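Local coordinates for protein ribokinase (Thermotoga maritima, PDB 1VM7) that probably phosphorylates D-ribose at O-5 with ATP and a divalent cation, most likely magnesium, yielding D-ribose 5-phosphate, at residues K192-L197 and V223-G228. Residues are numbered along the deposited sequence; the frame is centred on the assembly and turned at random.
Sequences KEIEAL and VIVKLG
Ile194 in helix 191-202 meets Val223 and Val225 in strand 222-226, with CA atoms 7.5 Å apart at the nearest pair, Ile194 and Val225. A helix thus packs on a strand through the apolar side chain of Ile194, and no direct hydrogen bond links the two segments. Strand 222-226 runs parallel to strand 186-187 in the large mixed sheet of the Rossmann-like PfkB carbohydrate kinase fold; the chain passes from strand 186-187 through helices 191-202 and 208-217 before rejoining the sheet. Backbone bonds of Ile224 with Leu187 and of Val225 with Leu233 fix the strand between its two neighbours.

The buried contact is small, 103 Å² summed over both sides, and apolar. The CG1 branch of Ile194 is close to extended: CG1 lies roughly anti to the backbone N (chi1 -159°) and CD1 continues the line (chi2 170°), which carries this methyl to the strand. There CD1 lies 3.6 Å from CG2 of Val225, the two side chains crossing at about a right angle, and touches CG1 of Val223 more loosely at 4.4 Å. Val223 and Val225, two residues apart, thus offer methyls from the same face of the strand. Val208 and Ala211 of helix 208-217 also touch Ile194, and Val208 touches Val225 as well, so that helix packs against both sides of the contact.

Lys226 begins the predicted ATP-binding segment 226-231. Its NZ forms a salt bridge with Asp169 and a hydrogen bond to Asn261 OD1. Glu193 OE1 is 5.7 Å from Lys226 NZ, too far for direct pairing; one water spans the gap, donating to Glu193 OE1 at 2.6 Å and weakly accepting from Lys226 NZ at 3.4 Å.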
loop_
_atom_site.group_PDB
_atom_site.type_symbol
_atom_site.label_atom_id
_atom_site.label_comp_id
_atom_site.label_asym_id
_atom_site.label_seq_id
_atom_site.Cartn_x
_atom_site.Cartn_y
_atom_site.Cartn_z
ATOM N N LYS A 192 -22.179 -4.980 16.792
ATOM C CA LYS A 192 -22.383 -5.398 15.399
ATOM C C LYS A 192 -22.090 -6.886 15.235
ATOM O O LYS A 192 -22.794 -7.582 14.520
ATOM C CB LYS A 192 -21.513 -4.595 14.420
ATOM C CG LYS A 192 -21.993 -3.132 14.267
ATOM C CD LYS A 192 -21.910 -2.606 12.827
ATOM C CE LYS A 192 -22.599 -1.238 12.703
ATOM N NZ LYS A 192 -23.302 -1.077 11.375
ATOM N N GLU A 193 -21.046 -7.375 15.895
ATOM C CA GLU A 193 -20.732 -8.785 15.828
ATOM C C GLU A 193 -21.791 -9.692 16.440
ATOM O O GLU A 193 -22.174 -10.691 15.836
ATOM C CB GLU A 193 -19.391 -9.064 16.438
ATOM C CG GLU A 193 -18.265 -8.463 15.593
ATOM C CD GLU A 193 -16.980 -8.307 16.358
ATOM O OE1 GLU A 193 -16.987 -8.519 17.579
ATOM O OE2 GLU A 193 -15.965 -7.963 15.721
ATOM N N ILE A 194 -22.291 -9.349 17.621
ATOM C CA ILE A 194 -23.246 -10.226 18.252
ATOM C C ILE A 194 -24.530 -10.315 17.389
ATOM O O ILE A 194 -25.168 -11.372 17.326
ATOM C CB ILE A 194 -23.518 -9.894 19.743
ATOM C CG1 ILE A 194 -24.099 -11.146 20.430
ATOM C CG2 ILE A 194 -24.442 -8.700 19.888
ATOM C CD1 ILE A 194 -24.204 -11.095 21.950
ATOM N N GLU A 195 -24.862 -9.215 16.706
ATOM C CA GLU A 195 -25.974 -9.161 15.783
ATOM C C GLU A 195 -25.782 -10.146 14.641
ATOM O O GLU A 195 -26.670 -10.985 14.361
ATOM C CB GLU A 195 -26.134 -7.756 15.199
ATOM C CG GLU A 195 -26.938 -6.817 16.077
ATOM C CD GLU A 195 -27.105 -5.409 15.484
ATOM O OE1 GLU A 195 -28.013 -5.229 14.617
ATOM O OE2 GLU A 195 -26.350 -4.492 15.913
ATOM N N ALA A 196 -24.652 -10.006 13.955
ATOM C CA ALA A 196 -24.331 -10.869 12.841
ATOM C C ALA A 196 -24.332 -12.340 13.297
ATOM O O ALA A 196 -24.965 -13.205 12.684
ATOM C CB ALA A 196 -23.017 -10.511 12.261
ATOM N N LEU A 197 -23.634 -12.601 14.390
ATOM C CA LEU A 197 -23.554 -13.947 14.957
ATOM C C LEU A 197 -24.933 -14.511 15.286
ATOM O O LEU A 197 -25.203 -15.695 15.021
ATOM C CB LEU A 197 -22.728 -13.968 16.241
ATOM C CG LEU A 197 -21.223 -13.720 16.119
ATOM C CD1 LEU A 197 -20.584 -13.625 17.502
ATOM C CD2 LEU A 197 -20.567 -14.830 15.303
ATOM N N VAL A 223 -20.302 -14.806 28.042
ATOM C CA VAL A 223 -20.303 -13.831 26.943
ATOM C C VAL A 223 -20.039 -12.427 27.480
ATOM O O VAL A 223 -20.705 -11.966 28.390
ATOM C CB VAL A 223 -21.637 -13.808 26.148
ATOM C CG1 VAL A 223 -21.484 -12.878 24.914
ATOM C CG2 VAL A 223 -22.036 -15.214 25.725
ATOM N N ILE A 224 -19.066 -11.747 26.890
ATOM C CA ILE A 224 -18.814 -10.346 27.210
ATOM C C ILE A 224 -19.146 -9.547 25.973
ATOM O O ILE A 224 -18.456 -9.636 24.965
ATOM C CB ILE A 224 -17.350 -10.089 27.593
ATOM C CG1 ILE A 224 -16.968 -10.918 28.821
ATOM C CG2 ILE A 224 -17.119 -8.603 27.879
ATOM C CD1 ILE A 224 -15.481 -10.874 29.113
ATOM N N VAL A 225 -20.208 -8.764 26.041
ATOM C CA VAL A 225 -20.573 -7.953 24.893
ATOM C C VAL A 225 -20.026 -6.543 25.076
ATOM O O VAL A 225 -20.428 -5.844 25.980
ATOM C CB VAL A 225 -22.087 -7.904 24.658
ATOM C CG1 VAL A 225 -22.385 -7.291 23.290
ATOM C CG2 VAL A 225 -22.704 -9.321 24.764
ATOM N N LYS A 226 -19.114 -6.136 24.198
ATOM C CA LYS A 226 -18.544 -4.795 24.257
ATOM C C LYS A 226 -19.510 -3.826 23.615
ATOM O O LYS A 226 -19.761 -3.924 22.421
ATOM C CB LYS A 226 -17.212 -4.748 23.529
ATOM C CG LYS A 226 -16.238 -5.880 23.916
ATOM C CD LYS A 226 -14.915 -5.757 23.150
ATOM C CE LYS A 226 -14.477 -7.089 22.493
ATOM N NZ LYS A 226 -13.261 -6.907 21.641
ATOM N N LEU A 227 -20.053 -2.886 24.390
ATOM C CA LEU A 227 -21.077 -1.957 23.860
ATOM C C LEU A 227 -20.623 -0.518 23.618
ATOM O O LEU A 227 -21.461 0.357 23.486
ATOM C CB LEU A 227 -22.328 -1.932 24.760
ATOM C CG LEU A 227 -22.927 -3.260 25.221
ATOM C CD1 LEU A 227 -24.073 -3.000 26.201
ATOM C CD2 LEU A 227 -23.397 -4.063 24.022
ATOM N N GLY A 228 -19.318 -0.261 23.544
ATOM C CA GLY A 228 -18.828 1.109 23.294
ATOM C C GLY A 228 -19.127 2.021 24.466
ATOM O O GLY A 228 -18.689 1.738 25.586
HETATM O O HOH W 1 -14.819 -7.727 18.755
#